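Local coordinates for protein cellulase (Bacillus sp. BG-CS10, PDB 5E09) that hydrolyses beta-1,4-glucosidic linkages of cellulose as a halophilic family 5 glycoside hydrolase that carries a family 46 carbohydrate-binding module, at residues G270-D278 and K289-I297; W229-G237 and N475-G483. All coordinates share one frame; numbering follows the deposited sequence.

Contact 1. Residues G270-D278 and K289-I297; sequences GEFGLLGFD and KLKFFEFLI
Leu274 is the forked bump of this interface, and the aromatic side chains of helix 286-302 form the hollow that receives it. Its CD2 methyl sits over one face of the Phe292 ring, 3.6 Å from the centroid and 16° off the normal, a clear CH-pi contact. The other branch is turned to the neighbouring ring, CD1 lying 3.9 Å from Phe293 CE2. Phe293 is in turn a bump for the opposite segment: with CG beside its backbone N (chi1 -78°) the ring extends off the helix, and its edge abuts the backbone at Gly273, CZ to CA 3.9 Å. On one flank Phe272 meets Phe293 edge to edge, CE2 to CE1 at 3.7 Å, while Leu296 CD2 lies 3.8 Å from Phe272 CD2. On the other flank Phe277, whose ring also covers Leu274 CB, packs on Phe293 and touches the aliphatic part of Lys289, CZ to CE 4.0 Å; the lysine's NZ is hydrogen-bonded to Gln286. Such interlocking of apolar groups between a strand with its trailing loop and the next helix is characteristic of a beta-alpha unit of the TIM barrel, here the seventh.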
loop_
_atom_site.group_PDB
_atom_site.type_symbol
_atom_site.label_atom_id
_atom_site.label_comp_id
_atom_site.label_asym_id
_atom_site.label_seq_id
_atom_site.Cartn_x
_atom_site.Cartn_y
_atom_site.Cartn_z
ATOM N N GLY A 270 2.755 -10.707 -4.241
ATOM C CA GLY A 270 1.610 -10.484 -5.109
ATOM C C GLY A 270 0.851 -9.194 -4.873
ATOM O O GLY A 270 0.162 -8.696 -5.768
ATOM N N GLU A 271 0.955 -8.665 -3.658
ATOM C CA GLU A 271 0.411 -7.357 -3.329
ATOM C C GLU A 271 1.334 -6.649 -2.362
ATOM O O GLU A 271 1.825 -7.255 -1.404
ATOM C CB GLU A 271 -0.983 -7.460 -2.699
ATOM C CG GLU A 271 -2.046 -8.085 -3.570
ATOM C CD GLU A 271 -3.404 -8.078 -2.906
ATOM O OE1 GLU A 271 -3.551 -7.373 -1.884
ATOM O OE2 GLU A 271 -4.318 -8.780 -3.398
ATOM N N PHE A 272 1.578 -5.368 -2.608
ATOM C CA PHE A 272 2.179 -4.534 -1.581
ATOM C C PHE A 272 1.640 -3.116 -1.690
ATOM O O PHE A 272 1.043 -2.740 -2.698
ATOM C CB PHE A 272 3.714 -4.566 -1.657
ATOM C CG PHE A 272 4.296 -3.795 -2.805
ATOM C CD1 PHE A 272 4.407 -4.372 -4.062
ATOM C CD2 PHE A 272 4.764 -2.505 -2.622
ATOM C CE1 PHE A 272 4.955 -3.670 -5.116
ATOM C CE2 PHE A 272 5.315 -1.795 -3.677
ATOM C CZ PHE A 272 5.410 -2.378 -4.925
ATOM N N GLY A 273 1.832 -2.354 -0.621
ATOM C CA GLY A 273 1.335 -0.999 -0.510
ATOM C C GLY A 273 1.418 -0.630 0.956
ATOM O O GLY A 273 2.187 -1.225 1.709
ATOM N N LEU A 274 0.636 0.354 1.369
ATOM C CA LEU A 274 0.490 0.645 2.786
ATOM C C LEU A 274 -0.988 0.534 3.136
ATOM O O LEU A 274 -1.838 1.033 2.405
ATOM C CB LEU A 274 1.043 2.032 3.127
ATOM C CG LEU A 274 2.567 2.167 3.106
ATOM C CD1 LEU A 274 2.972 3.630 3.161
ATOM C CD2 LEU A 274 3.187 1.397 4.270
ATOM N N LEU A 275 -1.283 -0.144 4.241
ATOM C CA LEU A 275 -2.657 -0.420 4.648
ATOM C C LEU A 275 -3.506 0.847 4.705
ATOM O O LEU A 275 -4.646 0.866 4.226
ATOM C CB LEU A 275 -2.667 -1.111 6.009
ATOM C CG LEU A 275 -3.781 -2.127 6.239
ATOM C CD1 LEU A 275 -3.617 -3.277 5.266
ATOM C CD2 LEU A 275 -3.767 -2.621 7.676
ATOM N N GLY A 276 -2.933 1.907 5.274
ATOM C CA GLY A 276 -3.616 3.183 5.396
ATOM C C GLY A 276 -4.176 3.737 4.098
ATOM O O GLY A 276 -5.124 4.529 4.120
ATOM N N PHE A 277 -3.606 3.321 2.967
ATOM C CA PHE A 277 -4.090 3.761 1.659
ATOM C C PHE A 277 -5.559 3.398 1.433
ATOM O O PHE A 277 -6.230 4.015 0.606
ATOM C CB PHE A 277 -3.240 3.168 0.531
ATOM C CG PHE A 277 -1.880 3.799 0.392
ATOM C CD1 PHE A 277 -1.510 4.880 1.179
ATOM C CD2 PHE A 277 -0.972 3.310 -0.534
ATOM C CE1 PHE A 277 -0.260 5.458 1.048
ATOM C CE2 PHE A 277 0.283 3.885 -0.669
ATOM C CZ PHE A 277 0.638 4.962 0.125
ATOM N N ASP A 278 -6.059 2.398 2.156
ATOM C CA ASP A 278 -7.474 2.046 2.050
ATOM C C ASP A 278 -8.350 3.215 2.509
ATOM O O ASP A 278 -9.392 3.500 1.920
ATOM C CB ASP A 278 -7.778 0.783 2.853
ATOM C CG ASP A 278 -7.291 -0.474 2.153
ATOM O OD1 ASP A 278 -7.107 -0.431 0.916
ATOM O OD2 ASP A 278 -7.089 -1.502 2.836
ATOM N N LYS A 289 6.353 8.252 3.234
ATOM C CA LYS A 289 5.839 7.286 2.266
ATOM C C LYS A 289 6.920 6.905 1.242
ATOM O O LYS A 289 7.220 5.713 1.031
ATOM C CB LYS A 289 4.607 7.853 1.552
ATOM C CG LYS A 289 4.108 7.006 0.389
ATOM C CD LYS A 289 3.334 7.841 -0.625
ATOM C CE LYS A 289 2.215 8.622 0.043
ATOM N NZ LYS A 289 1.555 9.540 -0.921
ATOM N N LEU A 290 7.505 7.928 0.616
ATOM C CA LEU A 290 8.586 7.721 -0.350
ATOM C C LEU A 290 9.743 6.916 0.245
ATOM O O LEU A 290 10.224 5.957 -0.368
ATOM C CB LEU A 290 9.105 9.063 -0.865
ATOM C CG LEU A 290 8.107 9.952 -1.608
ATOM C CD1 LEU A 290 8.732 11.298 -1.939
ATOM C CD2 LEU A 290 7.607 9.266 -2.867
ATOM N N LYS A 291 10.184 7.296 1.440
ATOM C CA LYS A 291 11.275 6.569 2.086
ATOM C C LYS A 291 10.915 5.095 2.334
ATOM O O LYS A 291 11.753 4.191 2.143
ATOM C CB LYS A 291 11.673 7.262 3.392
ATOM C CG LYS A 291 12.469 8.554 3.167
ATOM C CD LYS A 291 13.000 9.147 4.474
ATOM C CE LYS A 291 11.894 9.805 5.274
ATOM N NZ LYS A 291 12.424 10.544 6.456
ATOM N N PHE A 292 9.665 4.851 2.731
ATOM C CA PHE A 292 9.202 3.485 2.938
ATOM C C PHE A 292 9.343 2.671 1.658
ATOM O O PHE A 292 9.971 1.608 1.653
ATOM C CB PHE A 292 7.746 3.449 3.415
ATOM C CG PHE A 292 7.162 2.059 3.454
ATOM C CD1 PHE A 292 7.343 1.248 4.565
ATOM C CD2 PHE A 292 6.448 1.559 2.376
ATOM C CE1 PHE A 292 6.817 -0.041 4.602
ATOM C CE2 PHE A 292 5.927 0.275 2.405
ATOM C CZ PHE A 292 6.113 -0.526 3.522
ATOM N N PHE A 293 8.756 3.162 0.570
ATOM C CA PHE A 293 8.783 2.385 -0.670
ATOM C C PHE A 293 10.198 2.215 -1.236
ATOM O O PHE A 293 10.527 1.154 -1.780
ATOM C CB PHE A 293 7.848 3.011 -1.706
ATOM C CG PHE A 293 6.398 2.697 -1.457
ATOM C CD1 PHE A 293 5.849 1.503 -1.902
ATOM C CD2 PHE A 293 5.591 3.578 -0.751
ATOM C CE1 PHE A 293 4.512 1.191 -1.665
ATOM C CE2 PHE A 293 4.248 3.278 -0.510
ATOM C CZ PHE A 293 3.711 2.079 -0.969
ATOM N N GLU A 294 11.040 3.236 -1.085
ATOM C CA GLU A 294 12.434 3.140 -1.534
ATOM C C GLU A 294 13.173 2.019 -0.789
ATOM O O GLU A 294 13.823 1.151 -1.399
ATOM C CB GLU A 294 13.153 4.482 -1.333
ATOM C CG GLU A 294 14.508 4.607 -2.034
ATOM C CD GLU A 294 15.655 4.047 -1.217
ATOM O OE1 GLU A 294 15.564 4.055 0.034
ATOM O OE2 GLU A 294 16.649 3.595 -1.829
ATOM N N PHE A 295 13.061 2.045 0.535
ATOM C CA PHE A 295 13.667 1.017 1.375
ATOM C C PHE A 295 13.163 -0.391 1.011
ATOM O O PHE A 295 13.952 -1.315 0.728
ATOM C CB PHE A 295 13.374 1.339 2.838
ATOM C CG PHE A 295 14.155 0.519 3.814
ATOM C CD1 PHE A 295 15.429 0.903 4.199
ATOM C CD2 PHE A 295 13.607 -0.622 4.370
ATOM C CE1 PHE A 295 16.150 0.150 5.114
ATOM C CE2 PHE A 295 14.317 -1.376 5.285
ATOM C CZ PHE A 295 15.590 -0.992 5.659
ATOM N N LEU A 296 11.841 -0.535 1.002
ATOM C CA LEU A 296 11.197 -1.808 0.686
ATOM C C LEU A 296 11.674 -2.397 -0.640
ATOM O O LEU A 296 12.090 -3.563 -0.701
ATOM C CB LEU A 296 9.675 -1.641 0.645
ATOM C CG LEU A 296 8.886 -2.884 0.220
ATOM C CD1 LEU A 296 9.161 -4.049 1.164
ATOM C CD2 LEU A 296 7.390 -2.595 0.140
ATOM N N ILE A 297 11.612 -1.602 -1.706
ATOM C CA ILE A 297 11.959 -2.143 -3.014
ATOM C C ILE A 297 13.464 -2.441 -3.104
ATOM O O ILE A 297 13.863 -3.417 -3.750
ATOM C CB ILE A 297 11.509 -1.205 -4.144
ATOM C CG1 ILE A 297 9.980 -1.167 -4.177
ATOM C CG2 ILE A 297 12.034 -1.691 -5.493
ATOM C CD1 ILE A 297 9.397 -0.154 -5.131
#

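Contact 2. Residues W229-G237 and N475-G483; sequences WPFSVNVAG and NWTSFKEFG
The carbonyl oxygen of Asn234 is approached by three groups. Phe482 N donates to it over 3.1 Å in a nearly straight bond (168° at the hydrogen). The CA-H of Glu481 adds a weaker contact, CA to Asn234 O 3.4 Å, and a water hydrogen-bonded to this oxygen also reaches Lys480 O. The carbonyl is presented by a Schellman motif, in which Asn234, with positive phi, follows helix 229-232 and closes it. Further along, Ala236 N donates over 3.2 Å to Phe479 O from well above the carbonyl plane. The two segments run antiparallel here, where the family 5 catalytic domain meets the carbohydrate-binding module at its edge strand 479-480. An ST turn, Thr477 OG1 accepting from Phe479 N, shapes the approach to that strand. Phe479 lays one ring face over Gly237 CA, which lies 3.9 Å from the centroid in a CH-pi contact. The Asn234 amide lies nearly parallel to the Phe482 ring (planes 18° apart), ND2 nearest CD2, and this ND2 is hydrogen-bonded to Val283 O. Near the surface the indoles of Trp229 and Trp476 meet edge to edge, CZ3 to CZ2 3.6 Å. Trp476 carries its CG between backbone N and carbonyl carbon (chi1 49°), which also brings its CZ3 to 3.6 Å from Ala236 CB.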
loop_
_atom_site.group_PDB
_atom_site.type_symbol
_atom_site.label_atom_id
_atom_site.label_comp_id
_atom_site.label_asym_id
_atom_site.label_seq_id
_atom_site.Cartn_x
_atom_site.Cartn_y
_atom_site.Cartn_z
ATOM N N TRP A 229 2.430 -2.584 10.814
ATOM C CA TRP A 229 1.063 -2.091 10.987
ATOM C C TRP A 229 0.891 -0.661 11.537
ATOM O O TRP A 229 0.173 0.136 10.935
ATOM C CB TRP A 229 0.279 -3.071 11.874
ATOM C CG TRP A 229 -1.117 -2.608 12.119
ATOM C CD1 TRP A 229 -2.154 -2.623 11.229
ATOM C CD2 TRP A 229 -1.627 -2.031 13.322
ATOM N NE1 TRP A 229 -3.280 -2.092 11.807
ATOM C CE2 TRP A 229 -2.984 -1.718 13.099
ATOM C CE3 TRP A 229 -1.071 -1.744 14.575
ATOM C CZ2 TRP A 229 -3.795 -1.144 14.073
ATOM C CZ3 TRP A 229 -1.876 -1.170 15.544
ATOM C CH2 TRP A 229 -3.224 -0.877 15.288
ATOM N N PRO A 230 1.529 -0.323 12.673
ATOM C CA PRO A 230 1.231 1.007 13.225
ATOM C C PRO A 230 1.637 2.167 12.305
ATOM O O PRO A 230 0.963 3.199 12.264
ATOM C CB PRO A 230 2.054 1.045 14.520
ATOM C CG PRO A 230 2.430 -0.363 14.802
ATOM C CD PRO A 230 2.526 -1.041 13.487
ATOM N N PHE A 231 2.738 2.001 11.582
ATOM C CA PHE A 231 3.154 3.006 10.616
ATOM C C PHE A 231 2.223 3.019 9.408
ATOM O O PHE A 231 1.868 4.083 8.899
ATOM C CB PHE A 231 4.596 2.765 10.158
ATOM C CG PHE A 231 4.991 3.581 8.959
ATOM C CD1 PHE A 231 5.229 4.945 9.073
ATOM C CD2 PHE A 231 5.112 2.988 7.713
ATOM C CE1 PHE A 231 5.582 5.695 7.966
ATOM C CE2 PHE A 231 5.470 3.732 6.604
ATOM C CZ PHE A 231 5.701 5.085 6.730
ATOM N N SER A 232 1.818 1.835 8.958
ATOM C CA SER A 232 1.057 1.730 7.725
ATOM C C SER A 232 -0.328 2.366 7.833
ATOM O O SER A 232 -0.883 2.792 6.828
ATOM C CB SER A 232 0.928 0.265 7.297
ATOM O OG SER A 232 0.138 -0.462 8.215
ATOM N N VAL A 233 -0.889 2.428 9.040
ATOM C CA VAL A 233 -2.187 3.075 9.231
ATOM C C VAL A 233 -2.075 4.355 10.055
ATOM O O VAL A 233 -3.086 4.992 10.345
ATOM C CB VAL A 233 -3.215 2.136 9.924
ATOM C CG1 VAL A 233 -3.414 0.855 9.117
ATOM C CG2 VAL A 233 -2.789 1.830 11.356
ATOM N N ASN A 234 -0.849 4.718 10.429
ATOM C CA ASN A 234 -0.576 5.936 11.196
ATOM C C ASN A 234 -1.338 5.955 12.517
ATOM O O ASN A 234 -2.305 6.702 12.684
ATOM C CB ASN A 234 -0.911 7.195 10.381
ATOM C CG ASN A 234 -0.371 8.484 11.025
ATOM O OD1 ASN A 234 0.018 8.501 12.194
ATOM N ND2 ASN A 234 -0.374 9.568 10.263
ATOM N N VAL A 235 -0.878 5.130 13.453
ATOM C CA VAL A 235 -1.461 5.053 14.783
ATOM C C VAL A 235 -0.337 4.813 15.787
ATOM O O VAL A 235 0.768 4.423 15.394
ATOM C CB VAL A 235 -2.516 3.924 14.870
ATOM C CG1 VAL A 235 -1.836 2.556 14.867
ATOM C CG2 VAL A 235 -3.411 4.100 16.095
ATOM N N ALA A 236 -0.611 5.071 17.065
ATOM C CA ALA A 236 0.335 4.850 18.161
ATOM C C ALA A 236 1.607 5.687 18.034
ATOM O O ALA A 236 2.603 5.408 18.700
ATOM C CB ALA A 236 0.695 3.382 18.267
ATOM N N GLY A 237 1.570 6.711 17.187
ATOM C CA GLY A 237 2.674 7.650 17.097
ATOM C C GLY A 237 3.728 7.293 16.073
ATOM O O GLY A 237 4.779 7.934 16.016
ATOM N N ASN A 475 -7.470 1.874 22.776
ATOM C CA ASN A 475 -7.238 2.374 24.127
ATOM C C ASN A 475 -5.799 2.228 24.615
ATOM O O ASN A 475 -5.378 2.925 25.536
ATOM C CB ASN A 475 -8.165 1.637 25.098
ATOM C CG ASN A 475 -8.201 2.289 26.464
ATOM O OD1 ASN A 475 -8.047 3.508 26.585
ATOM N ND2 ASN A 475 -8.420 1.485 27.504
ATOM N N TRP A 476 -5.048 1.317 24.006
ATOM C CA TRP A 476 -3.704 1.003 24.479
ATOM C C TRP A 476 -2.679 2.097 24.176
ATOM O O TRP A 476 -1.531 2.009 24.605
ATOM C CB TRP A 476 -3.243 -0.322 23.877
ATOM C CG TRP A 476 -3.449 -0.406 22.403
ATOM C CD1 TRP A 476 -4.583 -0.802 21.753
ATOM C CD2 TRP A 476 -2.485 -0.092 21.381
ATOM N NE1 TRP A 476 -4.388 -0.749 20.391
ATOM C CE2 TRP A 476 -3.122 -0.320 20.141
ATOM C CE3 TRP A 476 -1.166 0.356 21.406
ATOM C CZ2 TRP A 476 -2.458 -0.107 18.930
ATOM C CZ3 TRP A 476 -0.517 0.564 20.202
ATOM C CH2 TRP A 476 -1.165 0.331 18.980
ATOM N N THR A 477 -3.092 3.127 23.442
ATOM C CA THR A 477 -2.194 4.229 23.112
ATOM C C THR A 477 -2.947 5.555 23.061
ATOM O O THR A 477 -4.152 5.585 22.814
ATOM C CB THR A 477 -1.469 3.988 21.761
ATOM O OG1 THR A 477 -0.697 5.146 21.410
ATOM C CG2 THR A 477 -2.470 3.691 20.650
ATOM N N SER A 478 -2.233 6.648 23.306
ATOM C CA SER A 478 -2.835 7.976 23.281
ATOM C C SER A 478 -2.951 8.511 21.856
ATOM O O SER A 478 -3.793 9.366 21.573
ATOM C CB SER A 478 -2.023 8.945 24.141
ATOM O OG SER A 478 -0.684 9.017 23.681
ATOM N N PHE A 479 -2.109 8.000 20.963
ATOM C CA PHE A 479 -2.090 8.450 19.573
ATOM C C PHE A 479 -3.170 7.776 18.743
ATOM O O PHE A 479 -3.106 6.575 18.491
ATOM C CB PHE A 479 -0.717 8.190 18.950
ATOM C CG PHE A 479 0.371 9.037 19.531
ATOM C CD1 PHE A 479 0.644 10.286 19.005
ATOM C CD2 PHE A 479 1.109 8.595 20.619
ATOM C CE1 PHE A 479 1.639 11.082 19.546
ATOM C CE2 PHE A 479 2.105 9.390 21.169
ATOM C CZ PHE A 479 2.369 10.633 20.631
ATOM N N LYS A 480 -4.148 8.558 18.300
ATOM C CA LYS A 480 -5.285 8.017 17.562
ATOM C C LYS A 480 -4.986 7.853 16.075
ATOM O O LYS A 480 -4.158 8.574 15.509
ATOM C CB LYS A 480 -6.509 8.905 17.761
ATOM C CG LYS A 480 -6.904 9.085 19.230
ATOM C CD LYS A 480 -7.298 7.759 19.881
ATOM C CE LYS A 480 -6.271 7.316 20.908
ATOM N NZ LYS A 480 -6.627 6.012 21.543
ATOM N N GLU A 481 -5.670 6.895 15.458
ATOM C CA GLU A 481 -5.437 6.525 14.069
ATOM C C GLU A 481 -5.919 7.598 13.100
ATOM O O GLU A 481 -7.080 8.012 13.144
ATOM C CB GLU A 481 -6.135 5.194 13.760
ATOM C CG GLU A 481 -6.140 4.801 12.285
ATOM C CD GLU A 481 -6.753 3.428 12.051
ATOM O OE1 GLU A 481 -7.343 2.868 13.001
ATOM O OE2 GLU A 481 -6.648 2.905 10.919
ATOM N N PHE A 482 -5.017 8.024 12.218
ATOM C CA PHE A 482 -5.311 9.046 11.219
ATOM C C PHE A 482 -6.460 8.635 10.291
ATOM O O PHE A 482 -6.488 7.510 9.777
ATOM C CB PHE A 482 -4.055 9.327 10.397
ATOM C CG PHE A 482 -4.041 10.672 9.726
ATOM C CD1 PHE A 482 -4.793 10.907 8.580
ATOM C CD2 PHE A 482 -3.240 11.692 10.218
ATOM C CE1 PHE A 482 -4.761 12.148 7.947
ATOM C CE2 PHE A 482 -3.198 12.937 9.595
ATOM C CZ PHE A 482 -3.958 13.164 8.455
ATOM N N GLY A 483 -7.398 9.552 10.070
ATOM C CA GLY A 483 -8.509 9.293 9.173
ATOM C C GLY A 483 -9.667 8.418 9.604
ATOM O O GLY A 483 -10.690 8.343 8.918
HETATM O O HOH W 1 -5.451 5.114 8.593
HETATM O O HOH W 2 -2.286 9.609 13.650
#

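In the fold
Contact 1 belongs to the core of the catalytic barrel: every touching residue is buried, and the union rests on apolar packing, mostly rings and methyls, with no polar bond across it. Contact 2, whose centre lies about 17 Å from that of contact 1, is only partly buried and joins domains far apart in sequence, so main-chain bonds and waters share the work with aromatic edges. The two are nevertheless neighbours. Ser232 O, at the end of helix 229-232, probably accepts a hydrogen bond from Gly276 N, Leu275 packs on Val233, and Phe292 touches Phe231. Here the buried unit is held by apolar interlocking and the domain junction largely by backbone pairing, with adjacent barrel loops connecting the two.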